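Local coordinates for protein alkylpurine DNA glycosylase AlkC (PDB 5VHV) that excises alkylated purine bases from DNA as a base excision repair glycosylase that does not flip the damaged nucleotide out of the helix, at residues V84-P89 against A116-R121; L71-A76 against S103-K108; F123-F128 against W160-A165. All blocks are in the same frame, centred on the assembly; numbering follows the deposited sequence.

Contact 1. Residues V84-P89 against A116-R121; sequences VSLFLP and AEFAIR
Pro89 pushes its ring into the shallow step between Ala116 and Ala119, where two small side chains let the two turns come close. The CB of Pro89 lies 3.6 Å from Ala119 CB and 4.1 Å from Ala116 CB, and Pro89 CG leans over the CA of Ala116. The methyl of Ala119 lies against the proline in turn, its CB 3.2 Å from Pro89 O, a tight fit. Leu107 of the helix 100-110 touches both Pro89 and Ala119 and joins the three in one apolar cluster.

A second bump meets the other segment beside this one. Leu86 has CG anti to the carbonyl carbon (chi1 -68°), which sends its forked end forward so that both methyls reach the CD2–CE2 side of the Phe118 ring. Leu86 CD2 stands 4.1 Å from Phe118 CD2, near the ring plane, so the leucine meets an edge. A face of the same ring is occupied by its neighbour, since Glu117 CG sits 3.8 Å above the plane, over the ring centre. Met47 of the helix 46-60 also touches the ring, while Met50 of that helix touches Leu86.

The contact therefore joins the 3-10 turn and N-terminal part of helix 87-95 to the N-terminal part of helix 119-126 and the loop leading into it, within the HEAT-like helical body of this family. Leu86 also lines the pocket of the bound polyether 9B4. With the Glu117 carboxylate paired elsewhere, to Arg148 and Ser115, the join depends on close apolar fit rather than on charge.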
loop_
_atom_site.group_PDB
_atom_site.type_symbol
_atom_site.label_atom_id
_atom_site.label_comp_id
_atom_site.label_asym_id
_atom_site.label_seq_id
_atom_site.Cartn_x
_atom_site.Cartn_y
_atom_site.Cartn_z
ATOM N N VAL A 84 -17.365 4.927 1.930
ATOM C CA VAL A 84 -18.683 4.303 1.817
ATOM C C VAL A 84 -19.013 4.007 0.358
ATOM O O VAL A 84 -19.640 2.989 0.043
ATOM C CB VAL A 84 -19.753 5.190 2.474
ATOM C CG1 VAL A 84 -21.169 4.760 2.057
ATOM C CG2 VAL A 84 -19.613 5.118 3.982
ATOM N N SER A 85 -18.583 4.880 -0.556
ATOM C CA SER A 85 -18.887 4.729 -1.972
ATOM C C SER A 85 -18.264 3.487 -2.599
ATOM O O SER A 85 -18.604 3.159 -3.744
ATOM C CB SER A 85 -18.434 5.979 -2.728
ATOM O OG SER A 85 -19.102 7.123 -2.184
ATOM N N LEU A 86 -17.381 2.780 -1.894
ATOM C CA LEU A 86 -16.881 1.498 -2.398
ATOM C C LEU A 86 -17.993 0.503 -2.723
ATOM O O LEU A 86 -17.764 -0.406 -3.534
ATOM C CB LEU A 86 -15.931 0.844 -1.386
ATOM C CG LEU A 86 -14.597 1.530 -1.132
ATOM C CD1 LEU A 86 -13.882 0.922 0.080
ATOM C CD2 LEU A 86 -13.723 1.464 -2.352
ATOM N N PHE A 87 -19.187 0.628 -2.130
ATOM C CA PHE A 87 -20.212 -0.357 -2.462
ATOM C C PHE A 87 -20.716 -0.198 -3.889
ATOM O O PHE A 87 -21.245 -1.159 -4.455
ATOM C CB PHE A 87 -21.376 -0.341 -1.462
ATOM C CG PHE A 87 -22.344 0.820 -1.601
ATOM C CD1 PHE A 87 -23.323 0.815 -2.585
ATOM C CD2 PHE A 87 -22.310 1.869 -0.701
ATOM C CE1 PHE A 87 -24.218 1.873 -2.704
ATOM C CE2 PHE A 87 -23.199 2.923 -0.794
ATOM C CZ PHE A 87 -24.168 2.931 -1.804
ATOM N N LEU A 88 -20.495 0.959 -4.515
ATOM C CA LEU A 88 -20.956 1.126 -5.891
ATOM C C LEU A 88 -20.140 0.271 -6.851
ATOM O O LEU A 88 -20.730 -0.527 -7.591
ATOM C CB LEU A 88 -20.935 2.611 -6.269
ATOM C CG LEU A 88 -21.854 3.472 -5.410
ATOM C CD1 LEU A 88 -21.460 4.943 -5.583
ATOM C CD2 LEU A 88 -23.291 3.211 -5.812
ATOM N N PRO A 89 -18.813 0.362 -6.894
ATOM C CA PRO A 89 -18.069 -0.613 -7.711
ATOM C C PRO A 89 -18.309 -2.051 -7.292
ATOM O O PRO A 89 -18.333 -2.947 -8.148
ATOM C CB PRO A 89 -16.597 -0.187 -7.526
ATOM C CG PRO A 89 -16.598 0.815 -6.449
ATOM C CD PRO A 89 -17.939 1.413 -6.336
ATOM N N ALA A 116 -12.406 1.992 -7.631
ATOM C CA ALA A 116 -12.801 0.707 -8.180
ATOM C C ALA A 116 -11.706 -0.345 -8.055
ATOM O O ALA A 116 -11.786 -1.389 -8.711
ATOM C CB ALA A 116 -13.226 0.878 -9.650
ATOM N N GLU A 117 -10.717 -0.122 -7.180
ATOM C CA GLU A 117 -9.553 -0.999 -7.116
ATOM C C GLU A 117 -9.904 -2.418 -6.695
ATOM O O GLU A 117 -9.232 -3.354 -7.123
ATOM C CB GLU A 117 -8.504 -0.439 -6.148
ATOM C CG GLU A 117 -8.898 -0.466 -4.674
ATOM C CD GLU A 117 -8.007 0.465 -3.860
ATOM O OE1 GLU A 117 -7.221 -0.047 -3.052
ATOM O OE2 GLU A 117 -8.109 1.706 -4.016
ATOM N N PHE A 118 -10.917 -2.600 -5.841
ATOM C CA PHE A 118 -11.327 -3.954 -5.462
ATOM C C PHE A 118 -12.193 -4.596 -6.540
ATOM O O PHE A 118 -12.010 -5.776 -6.877
ATOM C CB PHE A 118 -12.069 -3.912 -4.125
ATOM C CG PHE A 118 -11.267 -3.266 -3.042
ATOM C CD1 PHE A 118 -10.060 -3.832 -2.656
ATOM C CD2 PHE A 118 -11.687 -2.101 -2.437
ATOM C CE1 PHE A 118 -9.292 -3.240 -1.691
ATOM C CE2 PHE A 118 -10.924 -1.500 -1.464
ATOM C CZ PHE A 118 -9.722 -2.067 -1.094
ATOM N N ALA A 119 -13.137 -3.833 -7.083
ATOM C CA ALA A 119 -14.086 -4.391 -8.044
ATOM C C ALA A 119 -13.382 -4.855 -9.321
ATOM O O ALA A 119 -13.725 -5.896 -9.883
ATOM C CB ALA A 119 -15.158 -3.340 -8.352
ATOM N N ILE A 120 -12.393 -4.094 -9.800
ATOM C CA ILE A 120 -11.788 -4.440 -11.079
ATOM C C ILE A 120 -11.061 -5.772 -10.986
ATOM O O ILE A 120 -10.926 -6.481 -11.992
ATOM C CB ILE A 120 -10.847 -3.318 -11.555
ATOM C CG1 ILE A 120 -10.443 -3.517 -13.019
ATOM C CG2 ILE A 120 -9.587 -3.222 -10.679
ATOM C CD1 ILE A 120 -11.578 -3.309 -14.006
ATOM N N ARG A 121 -10.643 -6.171 -9.780
ATOM C CA ARG A 121 -9.892 -7.415 -9.628
ATOM C C ARG A 121 -10.762 -8.645 -9.857
ATOM O O ARG A 121 -10.255 -9.677 -10.304
ATOM C CB ARG A 121 -9.221 -7.446 -8.249
ATOM C CG ARG A 121 -8.181 -6.322 -8.127
ATOM C CD ARG A 121 -7.595 -6.212 -6.725
ATOM N NE ARG A 121 -6.560 -7.179 -6.353
ATOM C CZ ARG A 121 -5.287 -7.101 -6.750
ATOM N NH1 ARG A 121 -4.914 -6.145 -7.595
ATOM N NH2 ARG A 121 -4.371 -7.967 -6.287
#

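Contact 2. Residues L71-A76 against S103-K108; sequences LLYALA and SMAALK
Tyr73 and Ala106 mark the nearest backbone approach, their CA atoms 8.0 Å apart, a separation that leaves room for an aromatic side chain reaching from helix 65-75 to helix 100-110. Tyr73 bridges it. Its chi1 of -90° swings the ring over to the neighbouring helix, so that its CE1 corner reaches the methyl of Ala106. Tyr73 CE1 is 4.0 Å from Ala106 CB, which lies near the ring plane and at the rim. Farther out, the hydroxyl settles on the helix backbone, with Tyr73 OH 3.3 Å from Ala106 CA; Ala105 borders it, its CB 4.2 Å from Tyr73 OH. Small residues at both positions give the phenol its seat.

The two helices belong to the HEAT-like repeat architecture of the DNA alkylation repair family, a stack in which neighbouring helices pack side by side. Here the contact lies partly at the surface, about 16 Å (nearest atoms) from the bound DNA. The Tyr73 ring also stacks with that of Tyr109 and meets Phe110 edge-to-face, and the carbonyl O of Tyr73 accepts a hydrogen bond from the hydroxyl of Tyr109. With the phenol cut back to an alanine here, Ala106 is likely to face a gap and Tyr109 to lose its stacking partner. Elsewhere on helix 100-110, Lys108 forms a salt bridge with Asp141.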
loop_
_atom_site.group_PDB
_atom_site.type_symbol
_atom_site.label_atom_id
_atom_site.label_comp_id
_atom_site.label_asym_id
_atom_site.label_seq_id
_atom_site.Cartn_x
_atom_site.Cartn_y
_atom_site.Cartn_z
ATOM N N LEU A 71 -29.734 4.485 -11.506
ATOM C CA LEU A 71 -29.967 5.046 -10.176
ATOM C C LEU A 71 -28.654 5.250 -9.430
ATOM O O LEU A 71 -28.471 6.254 -8.736
ATOM C CB LEU A 71 -30.866 4.137 -9.354
ATOM C CG LEU A 71 -32.243 3.823 -9.937
ATOM C CD1 LEU A 71 -33.002 2.926 -8.986
ATOM C CD2 LEU A 71 -33.037 5.102 -10.211
ATOM N N LEU A 72 -27.751 4.280 -9.525
ATOM C CA LEU A 72 -26.512 4.357 -8.764
ATOM C C LEU A 72 -25.587 5.454 -9.300
ATOM O O LEU A 72 -24.838 6.069 -8.524
ATOM C CB LEU A 72 -25.833 2.993 -8.776
ATOM C CG LEU A 72 -26.636 1.841 -8.113
ATOM C CD1 LEU A 72 -25.829 0.554 -8.205
ATOM C CD2 LEU A 72 -26.982 2.129 -6.650
ATOM N N TYR A 73 -25.624 5.724 -10.611
ATOM C CA TYR A 73 -24.925 6.893 -11.133
ATOM C C TYR A 73 -25.414 8.166 -10.451
ATOM O O TYR A 73 -24.609 9.043 -10.112
ATOM C CB TYR A 73 -25.122 7.021 -12.643
ATOM C CG TYR A 73 -24.108 6.326 -13.534
ATOM C CD1 TYR A 73 -23.829 4.969 -13.395
ATOM C CD2 TYR A 73 -23.441 7.034 -14.538
ATOM C CE1 TYR A 73 -22.919 4.332 -14.236
ATOM C CE2 TYR A 73 -22.532 6.416 -15.389
ATOM C CZ TYR A 73 -22.271 5.064 -15.235
ATOM O OH TYR A 73 -21.370 4.444 -16.084
ATOM N N ALA A 74 -26.735 8.303 -10.266
ATOM C CA ALA A 74 -27.259 9.496 -9.610
ATOM C C ALA A 74 -26.964 9.492 -8.121
ATOM O O ALA A 74 -26.792 10.563 -7.521
ATOM C CB ALA A 74 -28.761 9.621 -9.835
ATOM N N LEU A 75 -26.874 8.304 -7.516
ATOM C CA LEU A 75 -26.610 8.214 -6.088
ATOM C C LEU A 75 -25.183 8.654 -5.757
ATOM O O LEU A 75 -24.950 9.261 -4.705
ATOM C CB LEU A 75 -26.847 6.781 -5.609
ATOM C CG LEU A 75 -26.703 6.561 -4.103
ATOM C CD1 LEU A 75 -27.805 7.245 -3.337
ATOM C CD2 LEU A 75 -26.625 5.058 -3.782
ATOM N N ALA A 76 -24.230 8.389 -6.646
ATOM C CA ALA A 76 -22.821 8.569 -6.293
ATOM C C ALA A 76 -22.501 9.957 -5.756
ATOM O O ALA A 76 -21.917 10.045 -4.666
ATOM C CB ALA A 76 -21.948 8.212 -7.500
ATOM N N SER A 103 -20.337 -2.414 -17.533
ATOM C CA SER A 103 -19.693 -2.480 -16.228
ATOM C C SER A 103 -18.363 -1.735 -16.220
ATOM O O SER A 103 -18.051 -1.019 -15.259
ATOM C CB SER A 103 -19.508 -3.935 -15.813
ATOM O OG SER A 103 -20.783 -4.520 -15.539
ATOM N N MET A 104 -17.585 -1.851 -17.297
ATOM C CA MET A 104 -16.336 -1.103 -17.353
ATOM C C MET A 104 -16.603 0.394 -17.313
ATOM O O MET A 104 -15.886 1.138 -16.628
ATOM C CB MET A 104 -15.544 -1.466 -18.609
ATOM C CG MET A 104 -14.955 -2.870 -18.598
ATOM S SD MET A 104 -13.894 -3.244 -17.196
ATOM C CE MET A 104 -15.010 -4.242 -16.200
ATOM N N ALA A 105 -17.611 0.856 -18.055
ATOM C CA ALA A 105 -17.929 2.275 -18.058
ATOM C C ALA A 105 -18.368 2.716 -16.675
ATOM O O ALA A 105 -17.988 3.799 -16.213
ATOM C CB ALA A 105 -19.014 2.591 -19.094
ATOM N N ALA A 106 -19.134 1.861 -15.981
ATOM C CA ALA A 106 -19.557 2.163 -14.617
ATOM C C ALA A 106 -18.374 2.261 -13.656
ATOM O O ALA A 106 -18.342 3.150 -12.794
ATOM C CB ALA A 106 -20.556 1.111 -14.121
ATOM N N LEU A 107 -17.407 1.345 -13.752
ATOM C CA LEU A 107 -16.260 1.415 -12.848
ATOM C C LEU A 107 -15.452 2.674 -13.113
ATOM O O LEU A 107 -14.951 3.320 -12.179
ATOM C CB LEU A 107 -15.373 0.171 -12.990
ATOM C CG LEU A 107 -15.975 -1.169 -12.556
ATOM C CD1 LEU A 107 -14.941 -2.312 -12.737
ATOM C CD2 LEU A 107 -16.483 -1.136 -11.135
ATOM N N LYS A 108 -15.330 3.054 -14.384
ATOM C CA LYS A 108 -14.558 4.251 -14.700
ATOM C C LYS A 108 -15.230 5.485 -14.111
ATOM O O LYS A 108 -14.559 6.419 -13.652
ATOM C CB LYS A 108 -14.420 4.402 -16.211
ATOM C CG LYS A 108 -13.603 5.609 -16.635
ATOM C CD LYS A 108 -13.664 5.830 -18.148
ATOM C CE LYS A 108 -12.933 7.109 -18.500
ATOM N NZ LYS A 108 -12.873 7.356 -19.972
#

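Contact 3. Residues F123-F128 against W160-A165; sequences FLLHDF and WSFRLA. With 9B4 ((2R,5R,13R,16R)-9-(hydroxymethyl)-9-{[(2R)-2-hydroxypropoxy]methyl}-5,13-dimethyl-4,7,11,14-tetraoxaheptadecane-2,16-diol), chain L; nucleotides of chain D.
Leu124 and Leu164 meet methyl to methyl, CD1 to CD1 at 3.7 Å, with their side chains crossing at about a right angle. Beside them Leu125, whose CG is anti to the backbone N (chi1 -176°), extends CD2 to within 4.2 Å of Phe162 CE1, approaching the ring at a slant. These leucines, on the last turn of helix 119-126, are the apolar footing for segment 160-165, which faces the DNA.

Toward the DNA the loop presents N-H groups and an arginine. Arg163 N donates a nearly straight hydrogen bond to OP1 of DA10 of chain D (3.0 Å, 170°). The Arg163 side chain extends along the same nucleotide, and C4' of DA10 of chain D lies 3.5 Å from the guanidinium plane, over its centre. At the start of the segment, Trp160 NE1 donates to O2 of DT7 of chain D at 2.8 Å, with a more bent angle of 146°. One face of its indole is met by O36 of the bound polyether 9B4; O3' of DT7 of chain D lies over the opposite face, and the sugar O4' approaches CZ2.

A second shell holds the loop in shape. Arg121 grips the carbonyl O of Phe162, Leu164 pairs by its backbone with Pro156, and His122 stacks edge-to-face with the Phe162 ring. Phe162 also carries Ser161 OG over the centre of one ring face, 3.7 Å above the plane.

Apolar side chains thus hold the loop to the helix, while its bonds reach the DNA backbone and the minor-groove edge of a base, which would probably hold the loop against the DNA.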
loop_
_atom_site.group_PDB
_atom_site.type_symbol
_atom_site.label_atom_id
_atom_site.label_comp_id
_atom_site.label_asym_id
_atom_site.label_seq_id
_atom_site.Cartn_x
_atom_site.Cartn_y
_atom_site.Cartn_z
ATOM N N PHE A 123 -12.952 -8.771 -12.208
ATOM C CA PHE A 123 -12.942 -8.875 -13.664
ATOM C C PHE A 123 -11.581 -9.354 -14.157
ATOM O O PHE A 123 -11.509 -10.164 -15.083
ATOM C CB PHE A 123 -13.314 -7.531 -14.298
ATOM C CG PHE A 123 -14.769 -7.141 -14.124
ATOM C CD1 PHE A 123 -15.740 -7.543 -15.042
ATOM C CD2 PHE A 123 -15.154 -6.369 -13.053
ATOM C CE1 PHE A 123 -17.073 -7.161 -14.886
ATOM C CE2 PHE A 123 -16.491 -5.979 -12.880
ATOM C CZ PHE A 123 -17.448 -6.386 -13.794
ATOM N N LEU A 124 -10.485 -8.897 -13.533
ATOM C CA LEU A 124 -9.172 -9.402 -13.923
ATOM C C LEU A 124 -9.051 -10.891 -13.642
ATOM O O LEU A 124 -8.336 -11.605 -14.357
ATOM C CB LEU A 124 -8.071 -8.620 -13.209
ATOM C CG LEU A 124 -7.833 -7.201 -13.747
ATOM C CD1 LEU A 124 -7.026 -6.401 -12.752
ATOM C CD2 LEU A 124 -7.111 -7.210 -15.103
ATOM N N LEU A 125 -9.767 -11.387 -12.627
ATOM C CA LEU A 125 -9.687 -12.806 -12.285
ATOM C C LEU A 125 -10.451 -13.654 -13.288
ATOM O O LEU A 125 -9.946 -14.684 -13.762
ATOM C CB LEU A 125 -10.221 -13.031 -10.868
ATOM C CG LEU A 125 -10.112 -14.470 -10.354
ATOM C CD1 LEU A 125 -8.639 -14.917 -10.247
ATOM C CD2 LEU A 125 -10.839 -14.582 -9.009
ATOM N N HIS A 126 -11.672 -13.228 -13.640
ATOM C CA HIS A 126 -12.559 -14.024 -14.491
ATOM C C HIS A 126 -12.396 -13.741 -15.983
ATOM O O HIS A 126 -12.665 -14.635 -16.806
ATOM C CB HIS A 126 -14.017 -13.772 -14.081
ATOM C CG HIS A 126 -14.997 -14.734 -14.692
ATOM N ND1 HIS A 126 -15.609 -14.508 -15.908
ATOM C CD2 HIS A 126 -15.476 -15.924 -14.250
ATOM C CE1 HIS A 126 -16.416 -15.517 -16.190
ATOM N NE2 HIS A 126 -16.353 -16.390 -15.201
ATOM N N ASP A 127 -11.901 -12.561 -16.345
ATOM C CA ASP A 127 -11.795 -12.121 -17.741
ATOM C C ASP A 127 -10.512 -11.303 -17.922
ATOM O O ASP A 127 -10.525 -10.117 -18.266
ATOM C CB ASP A 127 -13.031 -11.304 -18.111
ATOM C CG ASP A 127 -14.275 -12.148 -18.101
ATOM O OD1 ASP A 127 -14.566 -12.800 -19.108
ATOM O OD2 ASP A 127 -14.908 -12.213 -17.049
ATOM N N PHE A 128 -9.373 -11.956 -17.684
ATOM C CA PHE A 128 -8.130 -11.216 -17.532
ATOM C C PHE A 128 -7.801 -10.407 -18.787
ATOM O O PHE A 128 -7.571 -9.193 -18.705
ATOM C CB PHE A 128 -6.967 -12.143 -17.198
ATOM C CG PHE A 128 -5.686 -11.399 -17.070
ATOM C CD1 PHE A 128 -5.456 -10.619 -15.957
ATOM C CD2 PHE A 128 -4.758 -11.410 -18.089
ATOM C CE1 PHE A 128 -4.305 -9.884 -15.825
ATOM C CE2 PHE A 128 -3.584 -10.669 -17.976
ATOM C CZ PHE A 128 -3.359 -9.904 -16.838
ATOM N N TRP A 160 -6.075 -5.845 1.095
ATOM C CA TRP A 160 -7.522 -6.039 1.245
ATOM C C TRP A 160 -8.164 -6.685 0.021
ATOM O O TRP A 160 -9.398 -6.695 -0.090
ATOM C CB TRP A 160 -8.247 -4.730 1.574
ATOM C CG TRP A 160 -7.945 -4.161 2.918
ATOM C CD1 TRP A 160 -6.856 -4.432 3.714
ATOM C CD2 TRP A 160 -8.755 -3.225 3.647
ATOM N NE1 TRP A 160 -6.934 -3.694 4.883
ATOM C CE2 TRP A 160 -8.088 -2.952 4.867
ATOM C CE3 TRP A 160 -9.969 -2.573 3.376
ATOM C CZ2 TRP A 160 -8.602 -2.078 5.814
ATOM C CZ3 TRP A 160 -10.479 -1.695 4.323
ATOM C CH2 TRP A 160 -9.796 -1.458 5.528
ATOM N N SER A 161 -7.368 -7.256 -0.885
ATOM C CA SER A 161 -7.888 -8.057 -1.991
ATOM C C SER A 161 -7.019 -9.290 -2.158
ATOM O O SER A 161 -5.909 -9.366 -1.633
ATOM C CB SER A 161 -7.945 -7.272 -3.304
ATOM O OG SER A 161 -8.468 -8.062 -4.372
ATOM N N PHE A 162 -7.571 -10.287 -2.846
ATOM C CA PHE A 162 -6.783 -11.437 -3.245
ATOM C C PHE A 162 -5.645 -11.006 -4.159
ATOM O O PHE A 162 -5.738 -10.028 -4.908
ATOM C CB PHE A 162 -7.668 -12.491 -3.948
ATOM C CG PHE A 162 -8.603 -11.912 -4.988
ATOM C CD1 PHE A 162 -8.206 -11.783 -6.304
ATOM C CD2 PHE A 162 -9.880 -11.516 -4.637
ATOM C CE1 PHE A 162 -9.081 -11.232 -7.243
ATOM C CE2 PHE A 162 -10.744 -10.966 -5.570
ATOM C CZ PHE A 162 -10.349 -10.836 -6.861
ATOM N N ARG A 163 -4.545 -11.739 -4.070
ATOM C CA ARG A 163 -3.443 -11.549 -4.988
ATOM C C ARG A 163 -3.887 -11.963 -6.387
ATOM O O ARG A 163 -4.737 -12.846 -6.547
ATOM C CB ARG A 163 -2.233 -12.377 -4.547
ATOM C CG ARG A 163 -1.632 -11.894 -3.232
ATOM C CD ARG A 163 -0.327 -12.595 -2.880
ATOM N NE ARG A 163 0.105 -12.221 -1.536
ATOM C CZ ARG A 163 1.109 -12.792 -0.875
ATOM N NH1 ARG A 163 1.811 -13.781 -1.429
ATOM N NH2 ARG A 163 1.390 -12.392 0.358
ATOM N N LEU A 164 -3.340 -11.301 -7.398
ATOM C CA LEU A 164 -3.608 -11.665 -8.793
ATOM C C LEU A 164 -2.473 -12.582 -9.242
ATOM O O LEU A 164 -1.388 -12.122 -9.611
ATOM C CB LEU A 164 -3.739 -10.426 -9.685
ATOM C CG LEU A 164 -5.019 -9.604 -9.527
ATOM C CD1 LEU A 164 -4.941 -8.329 -10.366
ATOM C CD2 LEU A 164 -6.245 -10.425 -9.915
ATOM N N ALA A 165 -2.714 -13.895 -9.167
ATOM C CA ALA A 165 -1.656 -14.865 -9.445
ATOM C C ALA A 165 -1.125 -14.732 -10.864
ATOM O O ALA A 165 0.074 -14.930 -11.103
ATOM C CB ALA A 165 -2.162 -16.288 -9.206
HETATM C C01 9B4 L . -5.766 -0.708 8.961
HETATM C C02 9B4 L . -5.638 0.284 7.805
HETATM C C03 9B4 L . -6.933 1.063 7.677
HETATM C C05 9B4 L . -8.121 2.566 6.392
HETATM C C06 9B4 L . -8.011 3.901 5.663
HETATM C C07 9B4 L . -7.240 3.736 4.359
HETATM C C09 9B4 L . -7.198 2.613 2.312
HETATM C C10 9B4 L . -8.148 2.364 1.138
HETATM C C12 9B4 L . -9.956 3.344 -0.060
HETATM C C13 9B4 L . -10.523 4.707 -0.470
HETATM C C15 9B4 L . -11.885 4.523 -1.138
HETATM C C16 9B4 L . -8.995 1.149 1.492
HETATM C C17 9B4 L . -7.256 4.949 6.492
HETATM C C23 9B4 L . -9.462 4.289 5.355
HETATM C C25 9B4 L . -10.437 6.305 5.867
HETATM C C26 9B4 L . -11.134 7.502 5.237
HETATM C C27 9B4 L . -10.906 7.572 3.723
HETATM C C34 9B4 L . -4.154 -0.196 6.011
HETATM C C35 9B4 L . -4.306 0.095 4.527
HETATM C C37 9B4 L . -2.958 -0.190 3.860
HETATM O O04 9B4 L . -6.870 1.970 6.601
HETATM O O08 9B4 L . -7.915 2.874 3.494
HETATM O O11 9B4 L . -8.958 3.491 0.919
HETATM O O14 9B4 L . -10.684 5.519 0.658
HETATM O O18 9B4 L . -7.741 5.090 7.805
HETATM O O24 9B4 L . -9.605 5.615 4.960
HETATM O O28 9B4 L . -12.494 7.329 5.507
HETATM O O33 9B4 L . -5.417 -0.369 6.591
HETATM O O36 9B4 L . -5.320 -0.715 3.995
ATOM P P DA D 10 -4.910 -14.088 -0.746
ATOM O OP1 DA D 10 -4.472 -14.034 -2.168
ATOM O OP2 DA D 10 -6.114 -14.913 -0.448
ATOM O "O5'" DA D 10 -3.683 -14.674 0.071
ATOM C "C5'" DA D 10 -2.429 -14.121 -0.140
ATOM C "C4'" DA D 10 -1.456 -14.664 0.855
ATOM O "O4'" DA D 10 -1.799 -14.183 2.173
ATOM C "C3'" DA D 10 -1.447 -16.190 0.947
ATOM O "O3'" DA D 10 -0.210 -16.659 0.524
ATOM C "C2'" DA D 10 -1.714 -16.479 2.426
ATOM C "C1'" DA D 10 -1.384 -15.157 3.089
ATOM N N9 DA D 10 -2.055 -14.927 4.364
ATOM C C8 DA D 10 -3.392 -15.004 4.629
ATOM N N7 DA D 10 -3.700 -14.726 5.870
ATOM C C5 DA D 10 -2.482 -14.443 6.457
ATOM C C6 DA D 10 -2.124 -14.084 7.772
ATOM N N6 DA D 10 -3.011 -13.969 8.770
ATOM N N1 DA D 10 -0.805 -13.884 8.031
ATOM C C2 DA D 10 0.076 -14.027 7.032
ATOM N N3 DA D 10 -0.146 -14.367 5.760
ATOM C C4 DA D 10 -1.459 -14.556 5.539
ATOM P P DT D 7 -11.712 -2.144 12.426
ATOM O OP1 DT D 7 -13.091 -1.790 12.080
ATOM O OP2 DT D 7 -11.481 -2.989 13.639
ATOM O "O5'" DT D 7 -10.919 -2.814 11.260
ATOM C "C5'" DT D 7 -11.049 -2.290 9.971
ATOM C "C4'" DT D 7 -10.319 -3.153 8.976
ATOM O "O4'" DT D 7 -8.896 -3.076 9.226
ATOM C "C3'" DT D 7 -10.674 -4.648 8.999
ATOM O "O3'" DT D 7 -11.419 -4.950 7.807
ATOM C "C2'" DT D 7 -9.298 -5.365 9.079
ATOM C "C1'" DT D 7 -8.299 -4.255 8.757
ATOM N N1 DT D 7 -6.994 -4.387 9.404
ATOM C C2 DT D 7 -5.851 -4.378 8.632
ATOM O O2 DT D 7 -5.858 -4.280 7.409
ATOM N N3 DT D 7 -4.679 -4.443 9.341
ATOM C C4 DT D 7 -4.540 -4.547 10.704
ATOM O O4 DT D 7 -3.443 -4.633 11.243
ATOM C C5 DT D 7 -5.776 -4.546 11.456
ATOM C C7 DT D 7 -5.747 -4.647 12.950
ATOM C C6 DT D 7 -6.934 -4.465 10.778
#

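From the N terminus, helix 65-75 supplies the first half of contact 2, and 84-89 then opens contact 1 before 103-108 closes contact 2. Contact 1 closes only at 116-121, so these two contacts cross, their segments alternating along the chain. Leu75 on Phe87 ties helix 65-75 to helix 87-95, and Leu107 on Ile120 ties helix 100-110 to helix 119-126. Contact 3 follows in series: it starts farther along helix 119-126, and its loop closes at 160-165. Phe123 packs on Ser103 and Met104 of contact 2, and Phe118 of contact 1 packs on Trp160, linking the helical scaffold to the DNA-facing loop.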